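Local coordinates for protein peptidase, M20/M25/M40 family (PDB 4EWT) that probably hydrolyses amide bonds, such as those of N-acylated amino acids, as a manganese-binding amidohydrolase of the M20/M25/M40 peptidase family, at residues G162-S167 and S344-T349; V174-G179 and V323-P328. All coordinates share one frame; numbering follows the deposited sequence.

Interaction 1 of 2, residues G162-S167 and S344-T349; sequences GVHVMS and SAFIYT. With MN (manganese (II) ion), chain F.
Val163 and Ile347 pack closely across two parallel neighbouring strands, 162-166 and 344-349, with Val163 CG2 3.5 Å from Ile347 CG1, closer than usual for two carbons. Ile347 CG1 sits between its own backbone N and carbonyl carbon (chi1 65°), which turns the branch toward the valine; Val163 CG1 meanwhile touches the hydroxyl of Thr349, OG1, which is hydrogen-bonded to Ser376. Helix 372-386 covers this valine and threonine face. Between the backbones a ladder of five hydrogen bonds runs from Gly162 N to Ala345 O at one end to Met166 N to Thr349 O at the other, and the bond from Ile347 N to Gly162 O, 2.8 Å long, is nearly straight (171° at the hydrogen).

On the other face the packing is aromatic and leads to water and metal. The Phe346 ring reaches back across Gly162, where no side chain stands in its way, and brings CZ to 3.4 Å from His164 CB. The imidazole and phenyl rings meet rim to rim, planes 68° apart. The bends in Met166 at chi2 and chi3 fold its end back to the tyrosine: SD lies 3.6 Å from Tyr348 CD1 in an oblique Met-aromatic contact, and CE stands over one face, displaced toward the ring's rim. The far end of the imidazole leaves this packing: His164 NE2 binds a manganese ion at 2.3 Å, and two waters are also bound to this ion. His164 ND1 donates to Val165 O (2.8 Å) almost in the ring plane, fixing the ring's rotation. With Cys103 and His105 on the same ion, His164 completes the protein ligands of one of the two manganese ions in the M20-family metal centre, near the C-terminal end of a sheet strand.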
loop_
_atom_site.group_PDB
_atom_site.type_symbol
_atom_site.label_atom_id
_atom_site.label_comp_id
_atom_site.label_asym_id
_atom_site.label_seq_id
_atom_site.Cartn_x
_atom_site.Cartn_y
_atom_site.Cartn_z
ATOM N N GLY A 162 -20.618 -21.675 33.424
ATOM C CA GLY A 162 -20.669 -22.480 32.219
ATOM C C GLY A 162 -19.353 -23.184 32.012
ATOM O O GLY A 162 -18.311 -22.744 32.490
ATOM N N VAL A 163 -19.409 -24.283 31.281
ATOM C CA VAL A 163 -18.234 -25.077 31.005
ATOM C C VAL A 163 -18.219 -25.350 29.518
ATOM O O VAL A 163 -19.271 -25.564 28.915
ATOM C CB VAL A 163 -18.244 -26.416 31.795
ATOM C CG1 VAL A 163 -17.289 -27.433 31.177
ATOM C CG2 VAL A 163 -17.874 -26.177 33.241
ATOM N N HIS A 164 -17.027 -25.300 28.931
ATOM C CA HIS A 164 -16.825 -25.753 27.572
ATOM C C HIS A 164 -15.710 -26.787 27.568
ATOM O O HIS A 164 -14.638 -26.559 28.149
ATOM C CB HIS A 164 -16.451 -24.571 26.667
ATOM C CG HIS A 164 -16.897 -24.732 25.249
ATOM N ND1 HIS A 164 -16.325 -25.645 24.392
ATOM C CD2 HIS A 164 -17.863 -24.103 24.541
ATOM C CE1 HIS A 164 -16.912 -25.562 23.212
ATOM N NE2 HIS A 164 -17.844 -24.628 23.272
ATOM N N VAL A 165 -15.974 -27.932 26.946
ATOM C CA VAL A 165 -14.927 -28.909 26.636
ATOM C C VAL A 165 -13.964 -28.328 25.598
ATOM O O VAL A 165 -14.391 -27.679 24.631
ATOM C CB VAL A 165 -15.502 -30.241 26.102
ATOM C CG1 VAL A 165 -16.264 -30.983 27.206
ATOM C CG2 VAL A 165 -16.391 -30.015 24.859
ATOM N N MET A 166 -12.670 -28.550 25.815
ATOM C CA MET A 166 -11.644 -28.058 24.914
ATOM C C MET A 166 -10.830 -29.200 24.325
ATOM O O MET A 166 -9.986 -29.794 25.007
ATOM C CB MET A 166 -10.735 -27.070 25.636
ATOM C CG MET A 166 -11.460 -25.859 26.205
ATOM S SD MET A 166 -12.298 -24.864 24.958
ATOM C CE MET A 166 -11.000 -23.719 24.518
ATOM N N SER A 167 -11.086 -29.493 23.050
ATOM C CA SER A 167 -10.422 -30.590 22.336
ATOM C C SER A 167 -8.930 -30.329 22.152
ATOM O O SER A 167 -8.187 -31.202 21.709
ATOM C CB SER A 167 -11.069 -30.790 20.965
ATOM O OG SER A 167 -10.680 -29.758 20.069
ATOM N N SER A 344 -20.296 -13.846 36.143
ATOM C CA SER A 344 -20.249 -15.224 35.666
ATOM C C SER A 344 -18.822 -15.729 35.530
ATOM O O SER A 344 -17.865 -14.946 35.591
ATOM C CB SER A 344 -20.975 -15.352 34.324
ATOM O OG SER A 344 -22.179 -14.614 34.333
ATOM N N ALA A 345 -18.708 -17.048 35.370
ATOM C CA ALA A 345 -17.448 -17.714 35.091
ATOM C C ALA A 345 -17.688 -18.779 34.028
ATOM O O ALA A 345 -18.569 -19.634 34.162
ATOM C CB ALA A 345 -16.882 -18.339 36.344
ATOM N N PHE A 346 -16.917 -18.696 32.954
ATOM C CA PHE A 346 -16.955 -19.696 31.900
ATOM C C PHE A 346 -15.635 -20.412 32.007
ATOM O O PHE A 346 -14.583 -19.794 31.860
ATOM C CB PHE A 346 -17.109 -19.005 30.544
ATOM C CG PHE A 346 -17.447 -19.932 29.401
ATOM C CD1 PHE A 346 -18.665 -20.623 29.367
ATOM C CD2 PHE A 346 -16.568 -20.083 28.340
ATOM C CE1 PHE A 346 -18.985 -21.460 28.284
ATOM C CE2 PHE A 346 -16.884 -20.912 27.245
ATOM C CZ PHE A 346 -18.092 -21.597 27.227
ATOM N N ILE A 347 -15.682 -21.704 32.311
ATOM C CA ILE A 347 -14.452 -22.470 32.524
ATOM C C ILE A 347 -14.327 -23.617 31.522
ATOM O O ILE A 347 -15.285 -23.954 30.829
ATOM C CB ILE A 347 -14.316 -22.980 33.992
ATOM C CG1 ILE A 347 -15.415 -23.984 34.332
ATOM C CG2 ILE A 347 -14.297 -21.801 34.975
ATOM C CD1 ILE A 347 -15.255 -24.670 35.676
ATOM N N TYR A 348 -13.142 -24.208 31.444
ATOM C CA TYR A 348 -12.867 -25.207 30.433
ATOM C C TYR A 348 -12.514 -26.565 31.021
ATOM O O TYR A 348 -11.829 -26.648 32.043
ATOM C CB TYR A 348 -11.718 -24.749 29.539
ATOM C CG TYR A 348 -11.860 -23.364 28.953
ATOM C CD1 TYR A 348 -12.882 -23.062 28.052
ATOM C CD2 TYR A 348 -10.952 -22.362 29.279
ATOM C CE1 TYR A 348 -12.998 -21.794 27.490
ATOM C CE2 TYR A 348 -11.054 -21.088 28.720
ATOM C CZ TYR A 348 -12.084 -20.814 27.834
ATOM O OH TYR A 348 -12.199 -19.559 27.285
ATOM N N THR A 349 -12.988 -27.621 30.361
ATOM C CA THR A 349 -12.592 -28.986 30.686
ATOM C C THR A 349 -11.696 -29.553 29.575
ATOM O O THR A 349 -12.119 -29.662 28.417
ATOM C CB THR A 349 -13.813 -29.932 30.858
ATOM O OG1 THR A 349 -14.708 -29.417 31.851
ATOM C CG2 THR A 349 -13.342 -31.333 31.276
HETATM MN MN MN F . -19.259 -24.200 21.542
HETATM O O HOH W 1 -19.396 -22.144 20.169
HETATM O O HOH W 2 -20.409 -23.035 23.097
#

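Interaction 2 of 2, residues V174-G179 and V323-P328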
loop_
_atom_site.group_PDB
_atom_site.type_symbol
_atom_site.label_atom_id
_atom_site.label_comp_id
_atom_site.label_asym_id
_atom_site.label_seq_id
_atom_site.Cartn_x
_atom_site.Cartn_y
_atom_site.Cartn_z
ATOM N N VAL A 174 -9.197 -29.057 34.684
ATOM C CA VAL A 174 -10.076 -27.949 34.321
ATOM C C VAL A 174 -9.303 -26.637 34.348
ATOM O O VAL A 174 -8.366 -26.478 35.138
ATOM C CB VAL A 174 -11.324 -27.841 35.249
ATOM C CG1 VAL A 174 -12.298 -28.975 34.978
ATOM C CG2 VAL A 174 -10.926 -27.804 36.718
ATOM N N TYR A 175 -9.715 -25.702 33.495
ATOM C CA TYR A 175 -8.978 -24.460 33.271
ATOM C C TYR A 175 -9.845 -23.217 33.467
ATOM O O TYR A 175 -11.048 -23.225 33.170
ATOM C CB TYR A 175 -8.357 -24.464 31.872
ATOM C CG TYR A 175 -7.534 -25.702 31.567
ATOM C CD1 TYR A 175 -6.175 -25.764 31.888
ATOM C CD2 TYR A 175 -8.115 -26.809 30.953
ATOM C CE1 TYR A 175 -5.417 -26.905 31.599
ATOM C CE2 TYR A 175 -7.374 -27.952 30.668
ATOM C CZ TYR A 175 -6.028 -27.995 30.992
ATOM O OH TYR A 175 -5.302 -29.134 30.702
ATOM N N TYR A 176 -9.216 -22.155 33.969
ATOM C CA TYR A 176 -9.907 -20.914 34.322
ATOM C C TYR A 176 -9.049 -19.657 34.100
ATOM O O TYR A 176 -7.818 -19.736 34.046
ATOM C CB TYR A 176 -10.367 -20.962 35.782
ATOM C CG TYR A 176 -9.280 -20.669 36.805
ATOM C CD1 TYR A 176 -9.173 -19.408 37.399
ATOM C CD2 TYR A 176 -8.366 -21.656 37.187
ATOM C CE1 TYR A 176 -8.178 -19.136 38.351
ATOM C CE2 TYR A 176 -7.369 -21.395 38.136
ATOM C CZ TYR A 176 -7.280 -20.136 38.715
ATOM O OH TYR A 176 -6.295 -19.881 39.655
ATOM N N ARG A 177 -9.706 -18.510 34.068
ATOM C CA ARG A 177 -9.089 -17.210 33.941
ATOM C C ARG A 177 -10.071 -16.085 34.237
ATOM O O ARG A 177 -11.073 -15.985 33.615
ATOM C CB ARG A 177 -8.511 -17.039 32.546
ATOM C CG ARG A 177 -7.949 -15.694 32.322
ATOM C CD ARG A 177 -7.397 -15.551 30.987
ATOM N NE ARG A 177 -6.188 -14.791 31.052
ATOM C CZ ARG A 177 -6.167 -13.484 31.028
ATOM N NH1 ARG A 177 -7.282 -12.794 30.916
ATOM N NH2 ARG A 177 -5.019 -12.876 31.104
ATOM N N PRO A 178 -9.777 -15.241 35.203
ATOM C CA PRO A 178 -10.677 -14.119 35.496
ATOM C C PRO A 178 -10.535 -13.040 34.430
ATOM O O PRO A 178 -9.554 -13.034 33.682
ATOM C CB PRO A 178 -10.172 -13.594 36.847
ATOM C CG PRO A 178 -8.722 -13.965 36.881
ATOM C CD PRO A 178 -8.613 -15.273 36.118
ATOM N N GLY A 179 -11.511 -12.140 34.359
ATOM C CA GLY A 179 -11.479 -11.064 33.384
ATOM C C GLY A 179 -11.834 -11.574 31.998
ATOM O O GLY A 179 -12.452 -12.638 31.856
ATOM N N VAL A 323 -6.601 -28.246 38.676
ATOM C CA VAL A 323 -7.222 -26.963 38.361
ATOM C C VAL A 323 -6.115 -25.940 38.178
ATOM O O VAL A 323 -5.286 -25.764 39.074
ATOM C CB VAL A 323 -8.163 -26.477 39.490
ATOM C CG1 VAL A 323 -9.008 -25.296 39.015
ATOM C CG2 VAL A 323 -9.055 -27.601 39.985
ATOM N N GLU A 324 -6.091 -25.269 37.027
ATOM C CA GLU A 324 -5.050 -24.266 36.762
ATOM C C GLU A 324 -5.438 -23.151 35.789
ATOM O O GLU A 324 -6.358 -23.297 34.978
ATOM C CB GLU A 324 -3.737 -24.929 36.316
ATOM C CG GLU A 324 -3.844 -25.794 35.065
ATOM C CD GLU A 324 -2.487 -26.232 34.553
ATOM O OE1 GLU A 324 -2.130 -27.415 34.732
ATOM O OE2 GLU A 324 -1.769 -25.385 33.984
ATOM N N MET A 325 -4.711 -22.040 35.896
ATOM C CA MET A 325 -4.899 -20.865 35.060
ATOM C C MET A 325 -4.634 -21.174 33.594
ATOM O O MET A 325 -3.801 -22.024 33.272
ATOM C CB MET A 325 -3.961 -19.752 35.521
ATOM C CG MET A 325 -4.506 -18.894 36.647
ATOM S SD MET A 325 -5.011 -17.261 36.059
ATOM C CE MET A 325 -5.333 -16.450 37.631
ATOM N N CYS A 326 -5.355 -20.486 32.712
ATOM C CA CYS A 326 -5.140 -20.626 31.276
ATOM C C CYS A 326 -5.099 -19.278 30.563
ATOM O O CYS A 326 -5.457 -18.245 31.136
ATOM C CB CYS A 326 -6.180 -21.565 30.649
ATOM S SG CYS A 326 -7.852 -20.904 30.469
ATOM N N GLU A 327 -4.647 -19.305 29.314
ATOM C CA GLU A 327 -4.624 -18.120 28.458
ATOM C C GLU A 327 -6.028 -17.832 27.912
ATOM O O GLU A 327 -6.884 -18.726 27.934
ATOM C CB GLU A 327 -3.633 -18.325 27.306
ATOM C CG GLU A 327 -2.172 -18.484 27.749
ATOM C CD GLU A 327 -1.528 -17.182 28.217
ATOM O OE1 GLU A 327 -2.046 -16.084 27.913
ATOM O OE2 GLU A 327 -0.478 -17.258 28.886
ATOM N N PRO A 328 -6.272 -16.592 27.424
ATOM C CA PRO A 328 -7.558 -16.291 26.780
ATOM C C PRO A 328 -7.682 -17.062 25.467
ATOM O O PRO A 328 -6.667 -17.444 24.892
ATOM C CB PRO A 328 -7.487 -14.776 26.505
ATOM C CG PRO A 328 -6.287 -14.278 27.250
ATOM C CD PRO A 328 -5.360 -15.433 27.395
#
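The side chains of Val174 and Val323 run alongside each other on one face of the sheet, CG2 to CG2 3.8 Å, at the apolar centre of a parallel strand pair. Tyr176 continues the cluster. With chi1 at 79° the Tyr176 ring folds back over its own backbone to the opposite strand, where Met325 CA lies over one face and Val323 CG1 approaches obliquely. Met325 crosses this ring with CG 3.7 Å from Tyr176 CZ, and its SD makes an oblique Met-aromatic contact, 4.8 Å from the ring centroid. The methyl CE then reaches Pro178 CD, while helix 304-316 packs on Tyr176 and Pro178.

On the opposite face of the sheet from Val174 and Val323, Tyr175 CB meets Cys326 CB at 3.8 Å, and the aliphatic part of Glu324 runs alongside the Tyr175 ring. Three backbone hydrogen bonds join the segments; the last, Cys326 N to Tyr176 O (2.9 Å), extends the pairing to the first loop residue after strand 323-325.

At the polar edge the Arg177 side chain follows the backbone of 326-328. Cys326 O lies at the edge of the guanidinium, near its plane, and Pro328 CG sits 3.8 Å above the centre of one face. Glu327 OE1 stays 5.4 Å from Arg177 NE, too far for a salt bridge. A second subunit, another copy of the protein, packs here, with its Glu327 on Arg177 and its Met325 on Met325 of this chain. The arrangement is that of a parallel edge pair in an alpha/beta sheet whose border contributes to a subunit interface.

Both contacts belong to one mixed eight-stranded sheet, their centres about 9 Å apart. Strand order 159-166, 344-350, 173-176, 322-325 places interaction 1 toward the middle and interaction 2 at the outer border. Strand 344-350 runs antiparallel to 173-176 and joins the two pairs: Tyr348 O lies 2.7 Å from Tyr175 N, a probable hydrogen bond, and Tyr348 CD2 packs on Cys326 SG. Along the chain, interaction 2 is nested between the segments of interaction 1, and the six-stranded antiparallel sheet is formed by strands that come between 173-176 and 322-325. One continuous sheet thus connects the manganese-binding side of the fold with the surface that meets a second subunit.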